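Local coordinates for protein carbohydrate oxidase (Microdochium nivale, PDB 3RJA) that oxidises the C1 hydroxyl of mono-, oligo- and polysaccharides to the lactone with bound FAD, passing the electrons to molecular oxygen to give hydrogen peroxide, at residues 146-154 with 258-266; 447-455 with 465-473. All blocks are in the same frame, centred on the assembly; numbering follows the deposited sequence.

Interaction 1 (146-154 with 258-266); sequences FGFSSHMHG and GIEGLYYGT. With FAD (flavin-adenine dinucleotide), chain B.
Phe148 and Leu262 bring the two backbones closest, their CA atoms 5.8 Å apart, where a type I beta turn, Gly147 to Ser150, leads into the short helix 150-153 and lies against strand 258-264. The FAD-binding domain of this flavin oxidase thus meets the antiparallel sheet beside the substrate site. Gly154, first to leave helical angles, has positive phi, where a side chain would jam against the preceding carbonyl O.

Phe148 fills the joint with carbon: its CB packs on Leu262 CB, while the ring turns its CE1 edge to Glu260 O, near the ring plane. The carboxylate of Glu260 is held elsewhere, by the hydroxyl of Tyr252.

Tyr264 carries the other end. Met152 CG sits almost squarely over the centre of its ring, 3.7 Å from the centroid, in a CH-pi contact; CG stands anti to the backbone N (chi1 178°), and the bend at chi2 carries the sulfur obliquely above the same ring, Met152 SD 4.5 Å from the Tyr264 centroid, a Met-aromatic contact. His153 turns an edge toward the Tyr264 face, planes at 80°, in an offset edge-to-face pair. A tyrosine suits this place: Tyr264 OH and Ser149 OG, in the ring plane, share a 2.7 Å hydrogen bond that either could donate.

Phe146 binds the flavin through its backbone: its N donates to FAD O2, and FAD N3 donates to Phe146 O at 2.6 Å.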
loop_
_atom_site.group_PDB
_atom_site.type_symbol
_atom_site.label_atom_id
_atom_site.label_comp_id
_atom_site.label_asym_id
_atom_site.label_seq_id
_atom_site.Cartn_x
_atom_site.Cartn_y
_atom_site.Cartn_z
ATOM N N PHE A 146 4.765 1.288 -1.552
ATOM C CA PHE A 146 5.515 1.812 -2.679
ATOM C C PHE A 146 5.284 3.319 -2.849
ATOM O O PHE A 146 4.140 3.780 -2.759
ATOM C CB PHE A 146 5.112 1.065 -3.980
ATOM C CG PHE A 146 5.919 1.493 -5.187
ATOM C CD1 PHE A 146 7.120 0.843 -5.500
ATOM C CD2 PHE A 146 5.506 2.568 -5.984
ATOM C CE1 PHE A 146 7.864 1.222 -6.613
ATOM C CE2 PHE A 146 6.258 2.991 -7.066
ATOM C CZ PHE A 146 7.446 2.292 -7.396
ATOM N N GLY A 147 6.349 4.075 -3.122
ATOM C CA GLY A 147 6.217 5.509 -3.367
ATOM C C GLY A 147 7.326 6.063 -4.262
ATOM O O GLY A 147 8.075 5.289 -4.908
ATOM N N PHE A 148 7.460 7.401 -4.249
ATOM C CA PHE A 148 8.417 8.112 -5.096
ATOM C C PHE A 148 9.880 8.110 -4.607
ATOM O O PHE A 148 10.714 8.814 -5.180
ATOM C CB PHE A 148 7.966 9.568 -5.287
ATOM C CG PHE A 148 6.858 9.724 -6.263
ATOM C CD1 PHE A 148 7.088 9.548 -7.637
ATOM C CD2 PHE A 148 5.570 10.034 -5.829
ATOM C CE1 PHE A 148 6.027 9.688 -8.583
ATOM C CE2 PHE A 148 4.502 10.178 -6.772
ATOM C CZ PHE A 148 4.744 10.013 -8.142
ATOM N N SER A 149 10.189 7.361 -3.547
ATOM C CA SER A 149 11.586 7.055 -3.218
ATOM C C SER A 149 11.893 5.558 -3.379
ATOM O O SER A 149 13.014 5.123 -3.083
ATOM C CB SER A 149 11.934 7.503 -1.788
ATOM O OG SER A 149 11.803 8.909 -1.652
ATOM N N SER A 150 10.931 4.765 -3.851
ATOM C CA SER A 150 11.140 3.311 -3.891
ATOM C C SER A 150 12.216 2.864 -4.877
ATOM O O SER A 150 12.916 1.906 -4.594
ATOM C CB SER A 150 9.853 2.544 -4.170
ATOM O OG SER A 150 8.962 2.638 -3.087
ATOM N N HIS A 151 12.365 3.542 -6.016
ATOM C CA HIS A 151 13.388 3.098 -6.986
ATOM C C HIS A 151 14.780 3.293 -6.337
ATOM O O HIS A 151 15.695 2.467 -6.486
ATOM C CB HIS A 151 13.243 3.879 -8.280
ATOM C CG HIS A 151 13.906 3.252 -9.477
ATOM N ND1 HIS A 151 15.193 3.579 -9.872
ATOM C CD2 HIS A 151 13.423 2.407 -10.424
ATOM C CE1 HIS A 151 15.493 2.909 -10.974
ATOM N NE2 HIS A 151 14.436 2.195 -11.336
ATOM N N MET A 152 14.911 4.412 -5.629
ATOM C CA MET A 152 16.133 4.777 -4.934
ATOM C C MET A 152 16.383 3.998 -3.628
ATOM O O MET A 152 17.517 3.644 -3.330
ATOM C CB MET A 152 16.076 6.285 -4.610
ATOM C CG MET A 152 17.274 6.790 -3.830
ATOM S SD MET A 152 18.727 6.913 -4.897
ATOM C CE MET A 152 19.957 7.518 -3.711
ATOM N N HIS A 153 15.338 3.763 -2.833
ATOM C CA HIS A 153 15.539 3.283 -1.447
ATOM C C HIS A 153 14.683 2.082 -1.056
ATOM O O HIS A 153 14.723 1.663 0.089
ATOM C CB HIS A 153 15.247 4.413 -0.439
ATOM C CG HIS A 153 16.353 5.414 -0.290
ATOM N ND1 HIS A 153 17.648 5.062 0.031
ATOM C CD2 HIS A 153 16.341 6.767 -0.373
ATOM C CE1 HIS A 153 18.396 6.148 0.092
ATOM N NE2 HIS A 153 17.626 7.193 -0.150
ATOM N N GLY A 154 13.875 1.568 -1.969
ATOM C CA GLY A 154 13.116 0.338 -1.703
ATOM C C GLY A 154 11.744 0.562 -1.078
ATOM O O GLY A 154 11.283 1.705 -0.948
ATOM N N GLY A 258 0.589 11.385 -18.334
ATOM C CA GLY A 258 1.811 12.104 -18.040
ATOM C C GLY A 258 2.772 11.189 -17.309
ATOM O O GLY A 258 2.353 10.220 -16.686
ATOM N N ILE A 259 4.062 11.481 -17.413
ATOM C CA ILE A 259 5.020 10.929 -16.477
ATOM C C ILE A 259 5.086 11.858 -15.259
ATOM O O ILE A 259 5.197 13.074 -15.415
ATOM C CB ILE A 259 6.413 10.767 -17.132
ATOM C CG1 ILE A 259 6.401 9.576 -18.114
ATOM C CG2 ILE A 259 7.498 10.657 -16.077
ATOM C CD1 ILE A 259 7.665 9.471 -19.048
ATOM N N GLU A 260 5.000 11.294 -14.055
ATOM C CA GLU A 260 5.384 12.061 -12.861
ATOM C C GLU A 260 6.470 11.321 -12.118
ATOM O O GLU A 260 6.437 10.096 -11.998
ATOM C CB GLU A 260 4.249 12.236 -11.839
ATOM C CG GLU A 260 2.856 12.317 -12.339
ATOM C CD GLU A 260 1.870 12.296 -11.161
ATOM O OE1 GLU A 260 1.064 11.356 -11.076
ATOM O OE2 GLU A 260 1.955 13.193 -10.299
ATOM N N GLY A 261 7.371 12.081 -11.526
ATOM C CA GLY A 261 8.513 11.484 -10.890
ATOM C C GLY A 261 9.202 12.354 -9.888
ATOM O O GLY A 261 8.883 13.561 -9.724
ATOM N N LEU A 262 10.145 11.704 -9.215
ATOM C CA LEU A 262 11.018 12.289 -8.223
ATOM C C LEU A 262 12.450 11.809 -8.487
ATOM O O LEU A 262 12.706 10.603 -8.597
ATOM C CB LEU A 262 10.585 11.884 -6.804
ATOM C CG LEU A 262 11.297 12.680 -5.692
ATOM C CD1 LEU A 262 10.977 14.179 -5.800
ATOM C CD2 LEU A 262 11.027 12.159 -4.226
ATOM N N TYR A 263 13.366 12.761 -8.600
ATOM C CA TYR A 263 14.776 12.465 -8.879
ATOM C C TYR A 263 15.659 12.853 -7.699
ATOM O O TYR A 263 15.571 13.999 -7.184
ATOM C CB TYR A 263 15.250 13.181 -10.152
ATOM C CG TYR A 263 16.707 12.870 -10.487
ATOM C CD1 TYR A 263 17.048 11.668 -11.106
ATOM C CD2 TYR A 263 17.733 13.775 -10.180
ATOM C CE1 TYR A 263 18.360 11.351 -11.406
ATOM C CE2 TYR A 263 19.075 13.472 -10.481
ATOM C CZ TYR A 263 19.376 12.247 -11.087
ATOM O OH TYR A 263 20.674 11.910 -11.390
ATOM N N TYR A 264 16.491 11.908 -7.255
ATOM C CA TYR A 264 17.476 12.188 -6.204
ATOM C C TYR A 264 18.684 12.908 -6.794
ATOM O O TYR A 264 19.635 12.266 -7.281
ATOM C CB TYR A 264 17.902 10.904 -5.485
ATOM C CG TYR A 264 16.977 10.539 -4.354
ATOM C CD1 TYR A 264 15.656 10.121 -4.609
ATOM C CD2 TYR A 264 17.401 10.637 -3.026
ATOM C CE1 TYR A 264 14.762 9.803 -3.555
ATOM C CE2 TYR A 264 16.543 10.312 -1.966
ATOM C CZ TYR A 264 15.218 9.898 -2.239
ATOM O OH TYR A 264 14.393 9.583 -1.207
ATOM N N GLY A 265 18.628 14.242 -6.758
ATOM C CA GLY A 265 19.674 15.095 -7.341
ATOM C C GLY A 265 19.076 16.350 -7.977
ATOM O O GLY A 265 17.893 16.682 -7.753
ATOM N N THR A 266 19.895 17.058 -8.753
ATOM C CA THR A 266 19.527 18.395 -9.261
ATOM C C THR A 266 18.706 18.304 -10.548
ATOM O O THR A 266 18.724 17.263 -11.231
ATOM C CB THR A 266 20.797 19.226 -9.564
ATOM O OG1 THR A 266 21.486 18.623 -10.668
ATOM C CG2 THR A 266 21.730 19.278 -8.324
HETATM P PA FAD B . -6.051 -0.601 7.425
HETATM O O1A FAD B . -6.136 -0.044 8.821
HETATM O O2A FAD B . -7.354 -0.623 6.668
HETATM O O5B FAD B . -5.469 -2.094 7.498
HETATM C C5B FAD B . -5.047 -2.745 6.304
HETATM C C4B FAD B . -4.782 -4.227 6.621
HETATM O O4B FAD B . -3.696 -4.334 7.542
HETATM C C3B FAD B . -5.976 -4.919 7.278
HETATM O O3B FAD B . -5.931 -6.311 6.957
HETATM C C2B FAD B . -5.644 -4.754 8.757
HETATM O O2B FAD B . -6.270 -5.653 9.642
HETATM C C1B FAD B . -4.134 -4.945 8.725
HETATM N N9A FAD B . -3.515 -4.274 9.863
HETATM C C8A FAD B . -3.725 -2.974 10.313
HETATM N N7A FAD B . -2.931 -2.794 11.402
HETATM C C5A FAD B . -2.227 -3.916 11.623
HETATM C C6A FAD B . -1.287 -4.253 12.602
HETATM N N6A FAD B . -0.919 -3.360 13.547
HETATM N N1A FAD B . -0.720 -5.515 12.548
HETATM C C2A FAD B . -1.111 -6.433 11.578
HETATM N N3A FAD B . -2.068 -6.118 10.634
HETATM C C4A FAD B . -2.600 -4.863 10.664
HETATM N N1 FAD B . -0.166 2.079 -1.305
HETATM C C2 FAD B . 1.160 2.124 -1.750
HETATM O O2 FAD B . 1.881 1.119 -1.749
HETATM N N3 FAD B . 1.659 3.366 -2.136
HETATM C C4 FAD B . 0.990 4.569 -2.010
HETATM O O4 FAD B . 1.555 5.654 -2.272
HETATM C C4X FAD B . -0.440 4.463 -1.584
HETATM N N5 FAD B . -1.174 5.555 -1.452
HETATM C C5X FAD B . -2.457 5.505 -0.960
HETATM C C6 FAD B . -3.197 6.696 -0.737
HETATM C C7 FAD B . -4.432 6.665 -0.118
HETATM C C7M FAD B . -5.235 7.964 0.105
HETATM C C8 FAD B . -4.901 5.439 0.411
HETATM C C8M FAD B . -6.238 5.358 1.121
HETATM C C9 FAD B . -4.225 4.258 0.144
HETATM C C9A FAD B . -2.982 4.267 -0.521
HETATM N N10 FAD B . -2.201 3.098 -0.682
HETATM C C10 FAD B . -0.957 3.152 -1.293
HETATM C "C1'" FAD B . -2.758 1.779 -0.236
HETATM C "C2'" FAD B . -2.257 1.432 1.160
HETATM O "O2'" FAD B . -0.895 1.029 1.083
HETATM C "C3'" FAD B . -3.057 0.279 1.723
HETATM O "O3'" FAD B . -4.437 0.569 1.661
HETATM C "C4'" FAD B . -2.611 -0.003 3.167
HETATM O "O4'" FAD B . -2.868 -1.339 3.471
HETATM C "C5'" FAD B . -3.296 0.935 4.166
HETATM O "O5'" FAD B . -2.838 0.659 5.460
HETATM P P FAD B . -3.757 1.106 6.723
HETATM O O1P FAD B . -3.049 0.815 8.012
HETATM O O2P FAD B . -4.151 2.576 6.568
HETATM O O3P FAD B . -5.038 0.186 6.452
#

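Interaction 2 (447-455 with 465-473); sequences LARLQKLKA and YPQAVRPVK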
loop_
_atom_site.group_PDB
_atom_site.type_symbol
_atom_site.label_atom_id
_atom_site.label_comp_id
_atom_site.label_asym_id
_atom_site.label_seq_id
_atom_site.Cartn_x
_atom_site.Cartn_y
_atom_site.Cartn_z
ATOM N N LEU A 447 3.139 -18.112 -1.364
ATOM C CA LEU A 447 1.893 -18.566 -0.739
ATOM C C LEU A 447 2.021 -19.864 0.081
ATOM O O LEU A 447 1.520 -19.935 1.211
ATOM C CB LEU A 447 0.777 -18.711 -1.777
ATOM C CG LEU A 447 -0.573 -19.206 -1.220
ATOM C CD1 LEU A 447 -1.128 -18.288 -0.129
ATOM C CD2 LEU A 447 -1.604 -19.391 -2.301
ATOM N N ALA A 448 2.664 -20.885 -0.488
ATOM C CA ALA A 448 2.784 -22.173 0.218
ATOM C C ALA A 448 3.520 -22.017 1.554
ATOM O O ALA A 448 3.083 -22.552 2.562
ATOM C CB ALA A 448 3.475 -23.255 -0.673
ATOM N N ARG A 449 4.625 -21.293 1.566
ATOM C CA ARG A 449 5.312 -20.994 2.825
ATOM C C ARG A 449 4.423 -20.186 3.808
ATOM O O ARG A 449 4.414 -20.460 5.027
ATOM C CB ARG A 449 6.627 -20.260 2.555
ATOM C CG ARG A 449 7.473 -20.030 3.786
ATOM C CD ARG A 449 8.863 -19.482 3.462
ATOM N NE ARG A 449 9.477 -18.937 4.685
ATOM C CZ ARG A 449 10.718 -18.465 4.783
ATOM N NH1 ARG A 449 11.516 -18.466 3.726
ATOM N NH2 ARG A 449 11.165 -18.005 5.951
ATOM N N LEU A 450 3.651 -19.237 3.271
ATOM C CA LEU A 450 2.760 -18.402 4.089
ATOM C C LEU A 450 1.653 -19.236 4.745
ATOM O O LEU A 450 1.285 -18.984 5.899
ATOM C CB LEU A 450 2.166 -17.256 3.242
ATOM C CG LEU A 450 3.177 -16.125 2.933
ATOM C CD1 LEU A 450 2.610 -15.157 1.916
ATOM C CD2 LEU A 450 3.589 -15.359 4.201
ATOM N N GLN A 451 1.146 -20.238 4.009
ATOM C CA GLN A 451 0.094 -21.160 4.508
ATOM C C GLN A 451 0.574 -22.018 5.689
ATOM O O GLN A 451 -0.172 -22.231 6.666
ATOM C CB GLN A 451 -0.435 -22.069 3.381
ATOM C CG GLN A 451 -1.278 -21.341 2.342
ATOM C CD GLN A 451 -1.723 -22.220 1.173
ATOM O OE1 GLN A 451 -2.729 -21.931 0.518
ATOM N NE2 GLN A 451 -0.963 -23.253 0.884
ATOM N N LYS A 452 1.815 -22.492 5.599
ATOM C CA LYS A 452 2.461 -23.199 6.703
ATOM C C LYS A 452 2.633 -22.261 7.916
ATOM O O LYS A 452 2.268 -22.599 9.052
ATOM C CB LYS A 452 3.817 -23.763 6.249
ATOM C CG LYS A 452 3.718 -24.771 5.085
ATOM C CD LYS A 452 4.889 -25.769 5.082
ATOM C CE LYS A 452 4.948 -26.561 3.787
ATOM N NZ LYS A 452 6.157 -27.458 3.729
ATOM N N LEU A 453 3.193 -21.080 7.667
ATOM C CA LEU A 453 3.401 -20.094 8.742
ATOM C C LEU A 453 2.066 -19.679 9.406
ATOM O O LEU A 453 2.008 -19.412 10.605
ATOM C CB LEU A 453 4.116 -18.861 8.180
ATOM C CG LEU A 453 4.718 -17.905 9.177
ATOM C CD1 LEU A 453 5.948 -18.568 9.852
ATOM C CD2 LEU A 453 5.138 -16.658 8.411
ATOM N N LYS A 454 0.999 -19.648 8.623
ATOM C CA LYS A 454 -0.338 -19.368 9.122
ATOM C C LYS A 454 -0.818 -20.463 10.077
ATOM O O LYS A 454 -1.400 -20.162 11.130
ATOM C CB LYS A 454 -1.321 -19.231 7.942
ATOM C CG LYS A 454 -2.727 -18.777 8.303
ATOM C CD LYS A 454 -2.790 -17.281 8.704
ATOM C CE LYS A 454 -4.199 -16.924 9.105
ATOM N NZ LYS A 454 -4.383 -15.467 9.373
ATOM N N ALA A 455 -0.591 -21.727 9.699
ATOM C CA ALA A 455 -0.963 -22.876 10.532
ATOM C C ALA A 455 -0.167 -22.789 11.843
ATOM O O ALA A 455 -0.696 -23.093 12.906
ATOM C CB ALA A 455 -0.687 -24.237 9.790
ATOM N N TYR A 465 -9.999 -12.744 7.815
ATOM C CA TYR A 465 -10.751 -11.889 6.929
ATOM C C TYR A 465 -10.811 -12.605 5.582
ATOM O O TYR A 465 -10.040 -13.547 5.348
ATOM C CB TYR A 465 -10.128 -10.478 6.843
ATOM C CG TYR A 465 -8.721 -10.350 6.231
ATOM C CD1 TYR A 465 -7.567 -10.592 6.999
ATOM C CD2 TYR A 465 -8.542 -9.921 4.907
ATOM C CE1 TYR A 465 -6.269 -10.450 6.437
ATOM C CE2 TYR A 465 -7.248 -9.764 4.344
ATOM C CZ TYR A 465 -6.115 -10.007 5.119
ATOM O OH TYR A 465 -4.812 -9.839 4.575
ATOM N N PRO A 466 -11.699 -12.159 4.682
ATOM C CA PRO A 466 -11.954 -13.043 3.541
ATOM C C PRO A 466 -10.790 -13.245 2.555
ATOM O O PRO A 466 -10.892 -14.117 1.674
ATOM C CB PRO A 466 -13.163 -12.381 2.837
ATOM C CG PRO A 466 -13.869 -11.660 3.936
ATOM C CD PRO A 466 -12.712 -11.087 4.776
ATOM N N GLN A 467 -9.704 -12.479 2.671
ATOM C CA GLN A 467 -8.549 -12.766 1.819
ATOM C C GLN A 467 -7.286 -13.002 2.637
ATOM O O GLN A 467 -6.169 -12.799 2.147
ATOM C CB GLN A 467 -8.355 -11.728 0.685
ATOM C CG GLN A 467 -9.588 -11.622 -0.245
ATOM C CD GLN A 467 -9.517 -10.522 -1.309
ATOM O OE1 GLN A 467 -8.799 -9.532 -1.175
ATOM N NE2 GLN A 467 -10.311 -10.698 -2.383
ATOM N N ALA A 468 -7.474 -13.443 3.884
ATOM C CA ALA A 468 -6.385 -13.995 4.688
ATOM C C ALA A 468 -5.888 -15.262 4.011
ATOM O O ALA A 468 -6.673 -15.995 3.396
ATOM C CB ALA A 468 -6.875 -14.335 6.137
ATOM N N VAL A 469 -4.594 -15.524 4.146
ATOM C CA VAL A 469 -3.998 -16.796 3.771
ATOM C C VAL A 469 -4.657 -17.938 4.593
ATOM O O VAL A 469 -4.901 -17.776 5.783
ATOM C CB VAL A 469 -2.466 -16.706 4.025
ATOM C CG1 VAL A 469 -1.810 -18.048 4.004
ATOM C CG2 VAL A 469 -1.791 -15.768 2.976
ATOM N N ARG A 470 -4.965 -19.077 3.968
ATOM C CA ARG A 470 -5.460 -20.240 4.740
ATOM C C ARG A 470 -4.351 -20.900 5.566
ATOM O O ARG A 470 -3.243 -21.062 5.068
ATOM C CB ARG A 470 -6.083 -21.314 3.838
ATOM C CG ARG A 470 -7.344 -20.919 3.138
ATOM C CD ARG A 470 -8.042 -22.147 2.473
ATOM N NE ARG A 470 -9.208 -21.700 1.714
ATOM C CZ ARG A 470 -10.387 -21.421 2.262
ATOM N NH1 ARG A 470 -10.565 -21.547 3.575
ATOM N NH2 ARG A 470 -11.395 -21.017 1.498
ATOM N N PRO A 471 -4.649 -21.263 6.836
ATOM C CA PRO A 471 -3.752 -22.114 7.612
ATOM C C PRO A 471 -3.739 -23.532 7.019
ATOM O O PRO A 471 -4.775 -24.198 6.985
ATOM C CB PRO A 471 -4.399 -22.143 9.004
ATOM C CG PRO A 471 -5.816 -21.816 8.771
ATOM C CD PRO A 471 -5.856 -20.894 7.593
ATOM N N VAL A 472 -2.581 -23.963 6.533
ATOM C CA VAL A 472 -2.418 -25.327 6.008
ATOM C C VAL A 472 -1.179 -25.964 6.638
ATOM O O VAL A 472 -0.051 -25.595 6.303
ATOM C CB VAL A 472 -2.287 -25.345 4.464
ATOM C CG1 VAL A 472 -2.339 -26.783 3.947
ATOM C CG2 VAL A 472 -3.389 -24.523 3.826
ATOM N N LYS A 473 -1.394 -26.894 7.572
ATOM C CA LYS A 473 -0.301 -27.664 8.179
ATOM C C LYS A 473 0.584 -28.289 7.096
ATOM O O LYS A 473 0.107 -28.840 6.099
ATOM C CB LYS A 473 -0.855 -28.773 9.077
ATOM C CG LYS A 473 -1.428 -28.301 10.395
ATOM C CD LYS A 473 -1.825 -29.491 11.265
ATOM C CE LYS A 473 -2.109 -29.076 12.705
ATOM N NZ LYS A 473 -2.200 -30.269 13.600
ATOM O OXT LYS A 473 1.807 -28.233 7.179
HETATM O O HOH W 1 -4.471 -19.422 1.142
#
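Val472 N donates to Gln451 O at 3.0 Å in a nearly straight bond (174°), the direct hydrogen bond that ties the C-terminal tail to helix 447-457. That oxygen already accepts from Ala455 N within the helix, and the two donors come from opposite faces of the carbonyl plane. A water adds a second link, donating to Gln451 OE1 and accepting from Arg470 N. Lys454 NZ is hydrogen-bonded to Asn193 O.

Among apolar contacts, Val469 projects toward the helix; its CG1, anti to the backbone N (chi1 166°), touches Gln451 CG at 3.7 Å, while CG2 meets Leu447 CD1. Gln451 and Val472 lie side by side, CD to CG2 3.9 Å. Replacing Gln451 by alanine would probably leave the bridging water without its acceptor on the helix and open a gap where CD lay against Val472 CG2.

Other carbons lie against tail backbone. The small Ala455 lets the tail close in, its CB 3.5 Å from Lys473 N, and Lys454 runs its methylenes past Val469 O, CG at 3.5 Å.

This is a C-terminal tail laid across helix 447-457, the last helix of the chain, in the berberine-like region.

In the fold
The two contacts lie on opposite sides of the chain's centre, 33 Å between their centres and about 16 Å between nearest atoms, and share neither helix nor sheet. They follow in series: interaction 1 closes before interaction 2 begins. Interaction 1 joins the FAD-binding region to the eight-stranded antiparallel sheet, with the Glu260 side chain about 5 Å from the bound substrate analogue and the Phe146 backbone hydrogen-bonded to the flavin. Interaction 2 belongs to the berberine-like region at the chain's end, where the Ala468 side chain is about 8 Å from FAD. Interaction 1 thus touches the flavin directly, while the helix-tail contact of interaction 2 lies nearby, the cofactor sitting among parts of the fold far apart in sequence.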